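Local coordinates for protein dicer Related Helicase (Caenorhabditis elegans, PDB 6M6S) that probably hydrolyses ATP as a RIG-I-like helicase whose C-terminal domain, this chain, binds 5'-triphosphorylated double-stranded RNA, at residues C14-K19 with C69-L74; I82-P88 with F129-L133; V53-E59 with Q155-L160. All coordinates share one frame; numbering follows the deposited sequence.

Contact 1. Residues C14-K19 with C69-L74; sequences CSNCSK and CFHCKL. With ZN (zinc ion), chain F.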
loop_
_atom_site.group_PDB
_atom_site.type_symbol
_atom_site.label_atom_id
_atom_site.label_comp_id
_atom_site.label_asym_id
_atom_site.label_seq_id
_atom_site.Cartn_x
_atom_site.Cartn_y
_atom_site.Cartn_z
ATOM N N CYS B 14 11.595 -8.112 3.621
ATOM C CA CYS B 14 12.103 -6.815 3.151
ATOM C C CYS B 14 11.594 -6.585 1.728
ATOM O O CYS B 14 11.842 -7.405 0.826
ATOM C CB CYS B 14 13.623 -6.822 3.177
ATOM S SG CYS B 14 14.300 -5.224 2.643
ATOM N N SER B 15 10.908 -5.467 1.512
ATOM C CA SER B 15 10.351 -5.175 0.179
ATOM C C SER B 15 11.461 -4.902 -0.826
ATOM O O SER B 15 11.273 -5.042 -2.030
ATOM C CB SER B 15 9.392 -3.984 0.216
ATOM O OG SER B 15 8.150 -4.261 0.864
ATOM N N ASN B 16 12.607 -4.475 -0.335
ATOM C CA ASN B 16 13.773 -4.183 -1.164
ATOM C C ASN B 16 14.629 -5.383 -1.608
ATOM O O ASN B 16 15.022 -5.476 -2.786
ATOM C CB ASN B 16 14.608 -3.118 -0.436
ATOM C CG ASN B 16 15.549 -2.395 -1.349
ATOM O OD1 ASN B 16 15.119 -1.721 -2.306
ATOM N ND2 ASN B 16 16.850 -2.529 -1.087
ATOM N N CYS B 17 14.928 -6.318 -0.701
ATOM C CA CYS B 17 15.764 -7.469 -1.045
ATOM C C CYS B 17 15.123 -8.863 -0.811
ATOM O O CYS B 17 15.790 -9.855 -1.067
ATOM C CB CYS B 17 17.105 -7.432 -0.299
ATOM S SG CYS B 17 16.941 -7.772 1.497
ATOM N N SER B 18 13.873 -8.919 -0.331
ATOM C CA SER B 18 13.165 -10.195 -0.045
ATOM C C SER B 18 13.689 -11.032 1.099
ATOM O O SER B 18 13.336 -12.190 1.202
ATOM C CB SER B 18 13.076 -11.109 -1.288
ATOM O OG SER B 18 12.461 -10.374 -2.322
ATOM N N LYS B 19 14.533 -10.476 1.954
ATOM C CA LYS B 19 15.002 -11.272 3.091
ATOM C C LYS B 19 13.878 -11.367 4.127
ATOM O O LYS B 19 13.189 -10.370 4.398
ATOM C CB LYS B 19 16.218 -10.594 3.690
ATOM C CG LYS B 19 16.823 -11.320 4.869
ATOM C CD LYS B 19 17.821 -10.427 5.536
ATOM C CE LYS B 19 18.466 -11.152 6.667
ATOM N NZ LYS B 19 18.839 -12.510 6.196
ATOM N N CYS B 69 17.501 -3.418 7.490
ATOM C CA CYS B 69 17.563 -4.782 6.989
ATOM C C CYS B 69 19.000 -5.265 7.123
ATOM O O CYS B 69 19.917 -4.574 6.698
ATOM C CB CYS B 69 17.107 -4.837 5.512
ATOM S SG CYS B 69 17.335 -6.464 4.784
ATOM N N PHE B 70 19.220 -6.430 7.741
ATOM C CA PHE B 70 20.590 -6.970 7.878
ATOM C C PHE B 70 21.282 -7.133 6.528
ATOM O O PHE B 70 22.497 -6.902 6.415
ATOM C CB PHE B 70 20.615 -8.333 8.616
ATOM C CG PHE B 70 22.025 -8.830 8.947
ATOM C CD1 PHE B 70 22.708 -8.353 10.068
ATOM C CD2 PHE B 70 22.652 -9.779 8.142
ATOM C CE1 PHE B 70 23.995 -8.797 10.376
ATOM C CE2 PHE B 70 23.957 -10.244 8.446
ATOM C CZ PHE B 70 24.624 -9.740 9.560
ATOM N N HIS B 71 20.520 -7.496 5.508
ATOM C CA HIS B 71 21.084 -7.833 4.220
ATOM C C HIS B 71 21.389 -6.617 3.348
ATOM O O HIS B 71 22.511 -6.477 2.825
ATOM C CB HIS B 71 20.121 -8.746 3.432
ATOM C CG HIS B 71 20.746 -9.320 2.202
ATOM N ND1 HIS B 71 20.297 -9.037 0.929
ATOM C CD2 HIS B 71 21.822 -10.132 2.050
ATOM C CE1 HIS B 71 21.062 -9.658 0.045
ATOM N NE2 HIS B 71 21.989 -10.333 0.702
ATOM N N CYS B 72 20.384 -5.771 3.165
ATOM C CA CYS B 72 20.483 -4.663 2.222
ATOM C C CYS B 72 20.600 -3.292 2.901
ATOM O O CYS B 72 20.931 -2.295 2.230
ATOM C CB CYS B 72 19.332 -4.661 1.219
ATOM S SG CYS B 72 17.767 -4.060 1.858
ATOM N N LYS B 73 20.411 -3.277 4.228
ATOM C CA LYS B 73 20.602 -2.067 5.053
ATOM C C LYS B 73 19.531 -0.986 4.772
ATOM O O LYS B 73 19.676 0.163 5.237
ATOM C CB LYS B 73 22.017 -1.474 4.926
ATOM C CG LYS B 73 23.000 -2.293 5.795
ATOM C CD LYS B 73 23.457 -3.428 4.927
ATOM C CE LYS B 73 24.407 -4.382 5.601
ATOM N NZ LYS B 73 24.664 -5.518 4.670
ATOM N N LEU B 74 18.456 -1.349 4.057
ATOM C CA LEU B 74 17.393 -0.363 3.943
ATOM C C LEU B 74 16.797 -0.133 5.316
ATOM O O LEU B 74 16.663 -1.094 6.122
ATOM C CB LEU B 74 16.287 -0.887 3.009
ATOM C CG LEU B 74 15.493 0.347 2.490
ATOM C CD1 LEU B 74 14.959 0.191 1.164
ATOM C CD2 LEU B 74 14.320 0.388 3.289
HETATM ZN ZN ZN F . 16.621 -5.890 2.646
#

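Contact 2. Residues I82-P88 with F129-L133; sequences IRGTYLP and FRIML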
loop_
_atom_site.group_PDB
_atom_site.type_symbol
_atom_site.label_atom_id
_atom_site.label_comp_id
_atom_site.label_asym_id
_atom_site.label_seq_id
_atom_site.Cartn_x
_atom_site.Cartn_y
_atom_site.Cartn_z
ATOM N N ILE B 82 9.557 -0.707 25.363
ATOM C CA ILE B 82 8.149 -0.700 25.759
ATOM C C ILE B 82 8.054 -1.515 27.024
ATOM O O ILE B 82 8.456 -2.692 27.015
ATOM C CB ILE B 82 7.286 -1.310 24.667
ATOM C CG1 ILE B 82 7.346 -0.453 23.388
ATOM C CG2 ILE B 82 5.810 -1.482 25.158
ATOM C CD1 ILE B 82 6.269 -0.726 22.480
ATOM N N ARG B 83 7.591 -0.899 28.113
ATOM C CA ARG B 83 7.500 -1.551 29.413
ATOM C C ARG B 83 8.869 -2.169 29.775
ATOM O O ARG B 83 8.952 -3.297 30.285
ATOM C CB ARG B 83 6.395 -2.613 29.442
ATOM C CG ARG B 83 5.025 -2.147 28.983
ATOM C CD ARG B 83 3.912 -2.495 29.998
ATOM N NE ARG B 83 3.148 -3.723 29.722
ATOM C CZ ARG B 83 2.087 -3.810 28.902
ATOM N NH1 ARG B 83 1.663 -2.745 28.214
ATOM N NH2 ARG B 83 1.448 -4.975 28.746
ATOM N N GLY B 84 9.941 -1.426 29.488
ATOM C CA GLY B 84 11.275 -1.867 29.856
ATOM C C GLY B 84 11.923 -2.903 28.950
ATOM O O GLY B 84 13.003 -3.385 29.247
ATOM N N THR B 85 11.263 -3.269 27.857
ATOM C CA THR B 85 11.750 -4.313 26.940
ATOM C C THR B 85 12.007 -3.724 25.566
ATOM O O THR B 85 11.148 -3.030 24.995
ATOM C CB THR B 85 10.685 -5.467 26.788
ATOM O OG1 THR B 85 10.432 -6.082 28.068
ATOM C CG2 THR B 85 11.132 -6.543 25.788
ATOM N N TYR B 86 13.150 -4.028 24.961
ATOM C CA TYR B 86 13.406 -3.594 23.598
ATOM C C TYR B 86 12.689 -4.446 22.558
ATOM O O TYR B 86 12.759 -5.671 22.605
ATOM C CB TYR B 86 14.922 -3.621 23.269
ATOM C CG TYR B 86 15.742 -2.679 24.126
ATOM C CD1 TYR B 86 15.390 -1.324 24.242
ATOM C CD2 TYR B 86 16.855 -3.132 24.844
ATOM C CE1 TYR B 86 16.112 -0.444 25.052
ATOM C CE2 TYR B 86 17.591 -2.248 25.670
ATOM C CZ TYR B 86 17.214 -0.901 25.739
ATOM O OH TYR B 86 17.914 -0.007 26.547
ATOM N N LEU B 87 11.993 -3.803 21.626
ATOM C CA LEU B 87 11.205 -4.465 20.578
ATOM C C LEU B 87 11.349 -3.730 19.278
ATOM O O LEU B 87 11.300 -2.497 19.246
ATOM C CB LEU B 87 9.712 -4.436 20.961
ATOM C CG LEU B 87 9.282 -5.113 22.260
ATOM C CD1 LEU B 87 7.762 -4.853 22.521
ATOM C CD2 LEU B 87 9.511 -6.635 22.169
ATOM N N PRO B 88 11.444 -4.457 18.152
ATOM C CA PRO B 88 11.458 -3.819 16.828
ATOM C C PRO B 88 10.037 -3.471 16.396
ATOM O O PRO B 88 9.085 -4.202 16.684
ATOM C CB PRO B 88 12.004 -4.896 15.896
ATOM C CG PRO B 88 12.475 -6.017 16.786
ATOM C CD PRO B 88 11.815 -5.902 18.144
ATOM N N PHE B 129 5.931 -10.463 26.426
ATOM C CA PHE B 129 7.154 -9.707 26.750
ATOM C C PHE B 129 8.221 -10.620 27.305
ATOM O O PHE B 129 9.423 -10.375 27.127
ATOM C CB PHE B 129 6.851 -8.595 27.758
ATOM C CG PHE B 129 6.128 -7.437 27.161
ATOM C CD1 PHE B 129 4.763 -7.463 27.052
ATOM C CD2 PHE B 129 6.811 -6.333 26.654
ATOM C CE1 PHE B 129 4.074 -6.386 26.441
ATOM C CE2 PHE B 129 6.124 -5.275 26.080
ATOM C CZ PHE B 129 4.758 -5.311 25.943
ATOM N N ARG B 130 7.806 -11.694 27.947
ATOM C CA ARG B 130 8.779 -12.530 28.620
ATOM C C ARG B 130 9.787 -13.173 27.690
ATOM O O ARG B 130 10.951 -13.223 28.020
ATOM C CB ARG B 130 8.080 -13.588 29.432
ATOM C CG ARG B 130 7.211 -13.005 30.505
ATOM C CD ARG B 130 6.526 -14.134 31.242
ATOM N NE ARG B 130 7.492 -15.035 31.877
ATOM C CZ ARG B 130 7.934 -14.887 33.117
ATOM N NH1 ARG B 130 7.509 -13.880 33.870
ATOM N NH2 ARG B 130 8.801 -15.741 33.605
ATOM N N ILE B 131 9.350 -13.639 26.510
ATOM C CA ILE B 131 10.327 -14.250 25.605
ATOM C C ILE B 131 11.299 -13.203 25.025
ATOM O O ILE B 131 12.406 -13.545 24.549
ATOM C CB ILE B 131 9.647 -15.088 24.479
ATOM C CG1 ILE B 131 10.658 -16.025 23.798
ATOM C CG2 ILE B 131 8.908 -14.199 23.479
ATOM C CD1 ILE B 131 10.608 -17.460 24.284
ATOM N N MET B 132 10.916 -11.915 25.055
ATOM C CA MET B 132 11.782 -10.900 24.475
ATOM C C MET B 132 12.787 -10.312 25.481
ATOM O O MET B 132 13.719 -9.599 25.082
ATOM C CB MET B 132 10.948 -9.764 23.852
ATOM C CG MET B 132 10.148 -10.238 22.645
ATOM S SD MET B 132 11.136 -10.806 21.283
ATOM C CE MET B 132 11.764 -9.310 20.635
ATOM N N LEU B 133 12.545 -10.586 26.751
ATOM C CA LEU B 133 13.259 -9.939 27.856
ATOM C C LEU B 133 14.781 -9.909 27.655
ATOM O O LEU B 133 15.416 -8.854 27.593
ATOM C CB LEU B 133 12.970 -10.708 29.110
ATOM C CG LEU B 133 12.162 -10.058 30.221
ATOM C CD1 LEU B 133 11.283 -8.939 29.695
ATOM C CD2 LEU B 133 11.355 -11.169 30.967
HETATM O O HOH W 1 14.320 -7.893 22.919
HETATM O O HOH W 2 15.030 -5.805 26.395
#

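Contact 3. Residues V53-E59 with Q155-L160; sequences VSKYLSE and QHNKQL. With nucleotides of chain C.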
loop_
_atom_site.group_PDB
_atom_site.type_symbol
_atom_site.label_atom_id
_atom_site.label_comp_id
_atom_site.label_asym_id
_atom_site.label_seq_id
_atom_site.Cartn_x
_atom_site.Cartn_y
_atom_site.Cartn_z
ATOM N N VAL B 53 16.836 12.699 19.857
ATOM C CA VAL B 53 15.860 12.052 20.741
ATOM C C VAL B 53 14.479 12.357 20.182
ATOM O O VAL B 53 14.258 13.424 19.620
ATOM C CB VAL B 53 16.033 12.582 22.200
ATOM C CG1 VAL B 53 14.901 12.155 23.115
ATOM C CG2 VAL B 53 17.376 12.172 22.793
ATOM N N SER B 54 13.570 11.400 20.292
ATOM C CA SER B 54 12.219 11.542 19.791
ATOM C C SER B 54 11.566 12.729 20.446
ATOM O O SER B 54 11.910 13.100 21.572
ATOM C CB SER B 54 11.404 10.289 20.153
ATOM O OG SER B 54 10.085 10.372 19.627
ATOM N N LYS B 55 10.617 13.326 19.745
ATOM C CA LYS B 55 9.833 14.405 20.318
ATOM C C LYS B 55 8.761 13.818 21.250
ATOM O O LYS B 55 8.269 14.484 22.166
ATOM C CB LYS B 55 9.226 15.238 19.183
ATOM C CG LYS B 55 10.313 15.957 18.361
ATOM C CD LYS B 55 9.721 16.859 17.286
ATOM C CE LYS B 55 8.896 16.049 16.291
ATOM N NZ LYS B 55 9.699 15.040 15.502
ATOM N N TYR B 56 8.419 12.551 21.009
ATOM C CA TYR B 56 7.531 11.842 21.919
ATOM C C TYR B 56 8.353 11.291 23.082
ATOM O O TYR B 56 9.117 10.343 22.896
ATOM C CB TYR B 56 6.752 10.749 21.183
ATOM C CG TYR B 56 5.952 9.854 22.091
ATOM C CD1 TYR B 56 5.195 10.379 23.136
ATOM C CD2 TYR B 56 5.955 8.470 21.896
ATOM C CE1 TYR B 56 4.453 9.551 23.990
ATOM C CE2 TYR B 56 5.220 7.644 22.743
ATOM C CZ TYR B 56 4.485 8.172 23.765
ATOM O OH TYR B 56 3.789 7.306 24.564
ATOM N N LEU B 57 8.192 11.889 24.266
ATOM C CA LEU B 57 8.938 11.449 25.451
ATOM C C LEU B 57 8.044 10.750 26.450
ATOM O O LEU B 57 7.094 11.344 26.929
ATOM C CB LEU B 57 9.567 12.635 26.161
ATOM C CG LEU B 57 10.567 13.450 25.339
ATOM C CD1 LEU B 57 10.941 14.605 26.161
ATOM C CD2 LEU B 57 11.816 12.644 24.957
ATOM N N SER B 58 8.385 9.516 26.815
ATOM C CA SER B 58 7.635 8.813 27.848
ATOM C C SER B 58 8.527 7.781 28.514
ATOM O O SER B 58 9.623 7.475 28.042
ATOM C CB SER B 58 6.421 8.104 27.240
ATOM O OG SER B 58 6.829 6.869 26.649
ATOM N N GLU B 59 8.067 7.233 29.627
ATOM C CA GLU B 59 8.861 6.234 30.295
ATOM C C GLU B 59 8.662 4.833 29.701
ATOM O O GLU B 59 9.593 4.034 29.611
ATOM C CB GLU B 59 8.446 6.217 31.746
ATOM C CG GLU B 59 9.567 5.902 32.653
ATOM C CD GLU B 59 9.206 6.145 34.086
ATOM O OE1 GLU B 59 10.142 6.177 34.911
ATOM O OE2 GLU B 59 7.996 6.311 34.393
ATOM N N GLN B 155 19.824 8.652 26.760
ATOM C CA GLN B 155 19.620 9.990 26.243
ATOM C C GLN B 155 18.168 10.378 26.233
ATOM O O GLN B 155 17.850 11.512 26.391
ATOM C CB GLN B 155 20.115 10.144 24.826
ATOM C CG GLN B 155 21.594 10.079 24.589
ATOM C CD GLN B 155 22.350 11.244 25.188
ATOM O OE1 GLN B 155 21.963 12.400 25.060
ATOM N NE2 GLN B 155 23.438 10.933 25.829
ATOM N N HIS B 156 17.297 9.435 25.945
ATOM C CA HIS B 156 15.851 9.669 25.957
ATOM C C HIS B 156 15.418 9.987 27.382
ATOM O O HIS B 156 14.649 10.920 27.611
ATOM C CB HIS B 156 15.113 8.427 25.478
ATOM C CG HIS B 156 13.619 8.580 25.408
ATOM N ND1 HIS B 156 12.942 8.739 24.224
ATOM C CD2 HIS B 156 12.675 8.603 26.384
ATOM C CE1 HIS B 156 11.647 8.847 24.456
ATOM N NE2 HIS B 156 11.458 8.766 25.761
ATOM N N ASN B 157 15.906 9.206 28.344
ATOM C CA ASN B 157 15.504 9.392 29.737
ATOM C C ASN B 157 15.955 10.726 30.261
ATOM O O ASN B 157 15.287 11.356 31.091
ATOM C CB ASN B 157 16.093 8.302 30.630
ATOM C CG ASN B 157 15.449 6.964 30.398
ATOM O OD1 ASN B 157 14.358 6.889 29.858
ATOM N ND2 ASN B 157 16.119 5.892 30.824
ATOM N N LYS B 158 17.131 11.145 29.819
ATOM C CA LYS B 158 17.673 12.399 30.283
ATOM C C LYS B 158 16.836 13.597 29.825
ATOM O O LYS B 158 16.633 14.532 30.615
ATOM C CB LYS B 158 19.093 12.551 29.800
ATOM C CG LYS B 158 19.704 13.801 30.274
ATOM C CD LYS B 158 21.181 13.830 29.958
ATOM C CE LYS B 158 21.829 15.139 30.486
ATOM N NZ LYS B 158 21.394 16.390 29.765
ATOM N N GLN B 159 16.351 13.551 28.580
ATOM C CA GLN B 159 15.418 14.558 28.051
ATOM C C GLN B 159 14.072 14.513 28.778
ATOM O O GLN B 159 13.467 15.555 29.086
ATOM C CB GLN B 159 15.166 14.339 26.551
ATOM C CG GLN B 159 16.315 14.741 25.648
ATOM C CD GLN B 159 16.717 16.202 25.839
ATOM O OE1 GLN B 159 17.856 16.505 26.175
ATOM N NE2 GLN B 159 15.780 17.106 25.616
ATOM N N LEU B 160 13.594 13.296 29.021
ATOM C CA LEU B 160 12.359 13.069 29.767
ATOM C C LEU B 160 12.381 13.706 31.148
ATOM O O LEU B 160 11.389 14.358 31.540
ATOM C CB LEU B 160 12.050 11.575 29.872
ATOM C CG LEU B 160 10.785 11.281 30.672
ATOM C CD1 LEU B 160 9.612 11.979 30.010
ATOM C CD2 LEU B 160 10.535 9.800 30.767
ATOM P P C C 12 -2.343 7.391 27.006
ATOM O OP1 C C 12 -2.518 6.686 28.308
ATOM O OP2 C C 12 -1.945 8.814 27.038
ATOM O "O5'" C C 12 -1.325 6.565 26.101
ATOM C "C5'" C C 12 -1.369 5.150 26.063
ATOM C "C4'" C C 12 -0.351 4.587 25.108
ATOM O "O4'" C C 12 -0.534 5.149 23.798
ATOM C "C3'" C C 12 1.102 4.878 25.404
ATOM O "O3'" C C 12 1.617 4.090 26.456
ATOM C "C2'" C C 12 1.752 4.570 24.073
ATOM O "O2'" C C 12 1.885 3.164 23.920
ATOM C "C1'" C C 12 0.689 5.082 23.089
ATOM N N1 C C 12 1.046 6.427 22.588
ATOM C C2 C C 12 1.901 6.495 21.496
ATOM O O2 C C 12 2.263 5.424 20.965
ATOM N N3 C C 12 2.259 7.715 21.022
ATOM C C4 C C 12 1.842 8.814 21.646
ATOM N N4 C C 12 2.240 9.985 21.152
ATOM C C5 C C 12 0.982 8.773 22.779
ATOM C C6 C C 12 0.622 7.562 23.216
HETATM O O HOH W 3 14.255 8.837 21.600
#

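Contact 1. Residues C14-K19 with C69-L74
Cys14 and Cys17 reach across to Cys69 and Cys72 through one zinc ion, a Cys4 site made of two CxxC turns in the C-terminal domain of a RIG-I-like helicase. The bond is longest to Cys14 SG, 2.4 Å, and shortest to Cys17 SG, 2.2 Å. Each pair divides the work by its first torsion: Cys14 swings SG opposite its own N (chi1 -179°), whereas Cys17 tucks SG between N and the carbonyl carbon (71°), and Cys69 and Cys72 repeat that division. Backbone N-H groups also point at the thiolates; Cys17 N gives to Cys14 SG and Cys72 N to Cys69 SG, which probably offsets some of their negative charge. Outside the first shell, Lys19 lays its aliphatic chain across the 69-74 turn, CD lying 3.5 Å from His71 CB and CE reaching Phe70 CB. Phe21 of strand 20-23 touches both Cys14 and Cys69. On the other flank Asn16 can be followed outward: CB and CG each rest against Leu74 CD1, OD1 stays beside the same methyl, and ND2 turns to the metal shell. There it donates to Cys72 SG over 3.4 Å, nearly straight at 169°, with the sulfur close to the amide plane.

Contact 2. Residues I82-P88 with F129-L133
Phe129 is the side chain most covered in this contact, its ring meeting four residues of 82-88. CE2 touches Ile82 O at 3.6 Å and lies 3.9 Å from Ile82 CG2, while Leu87 CD1 approaches the same CE2 obliquely. Thr85 comes in at the ring's edge, with its CB near the ring plane. Arg83 bends at chi2 and chi3 so that one face of its guanidinium lies against Phe129 CE1, 3.8 Å from NH2; the two planes stand 34° apart. Beside this ring Met132 folds back on itself: its CG packs on Leu87 CD2 at 3.7 Å, and its CB meets Thr85 CG2. The hairpin that offers this surface turns through a type I' beta turn from Ile82 to Thr85, joining strands 75-82 and 85-90 at the edge of the antiparallel sheet 45-48, 61-69, 75-82, 85-90, and helix 126-132 lies against it. With Phe129 exchanged for an alanine, the branches of Ile82 and Leu87 and the Arg83 guanidinium would probably lose the surface they rest on, leaving a gap between turn and helix. No direct hydrogen bond crosses, but two waters do: one donates to Tyr86 O and to Met132 O, at 2.7 Å from Tyr86 O, and the other accepts from Tyr86 N and gives a longer bond to Leu133 O. Further out, Phe37 meets the Phe129 ring edge-to-face, and Met35 of strand 33-36 touches both Ile82 and Leu87. Tyr86 leads away from helix 126-132, its OH hydrogen-bonded to Asp150 of helix 140-167.

Contact 3. Residues V53-E59 with Q155-L160
His156 carries the polar part of this contact, reaching from helix 140-167 into the loop 53-59. With CG turned opposite the backbone N (chi1 -178°), the ring puts NE2 3.3 Å from Ser58 N and 3.2 Å from Ser58 O, two weak hydrogen bonds that are alternatives: NE2 either accepts from Ser58 N or, if protonated, donates to Ser58 O. At ND1 a water in the ring plane leads to Ser54 N; between the two nitrogens, CE1 lies 3.3 Å from Tyr56 O. Apolar contacts fill in around this grip. Leu57 CD2 sits over one face of the imidazole in a CH-pi contact, 4.0 Å from the centroid, and Leu57 CB meets Leu160 CD1. Val53 packs CG1 on Gln159 CG and CG2 on Gln155 CB. Farther along the helix, Arg164 forms a salt bridge with Glu59. Within the loop, an ST turn ties N of the RNA-facing Tyr56 to Ser54 OG. Tyr56 CB points away from the helix, and the base of C12 of chain C lies over one face of the ring, N3 being 3.4 Å from CE2. Such an aromatic residue against a duplex end fits RNA-end recognition by RIG-I-like C-terminal domains.

How the contacts relate
Each contact has one segment on the antiparallel sheet 45-48, 61-69, 75-82, 85-90: contact 1 the turn between 61-69 and 75-82, contact 2 edge strand 85-90, contact 3 the loop between 45-48 and 61-69. Contact 1's other side is the turn between strands 11-14 and 20-23 of a second sheet, so the zinc links the two. Contacts 1 and 2 follow in series, centres about 23 Å apart; contacts 1 and 3 alternate along the chain, nearest atoms about 19 Å apart. Contact 2 falls between the segments of contact 3, centres about 18 Å and nearest atoms about 5 Å apart; consecutive helices 126-132 and 140-167 lie against strand 85-90 and loop 53-59.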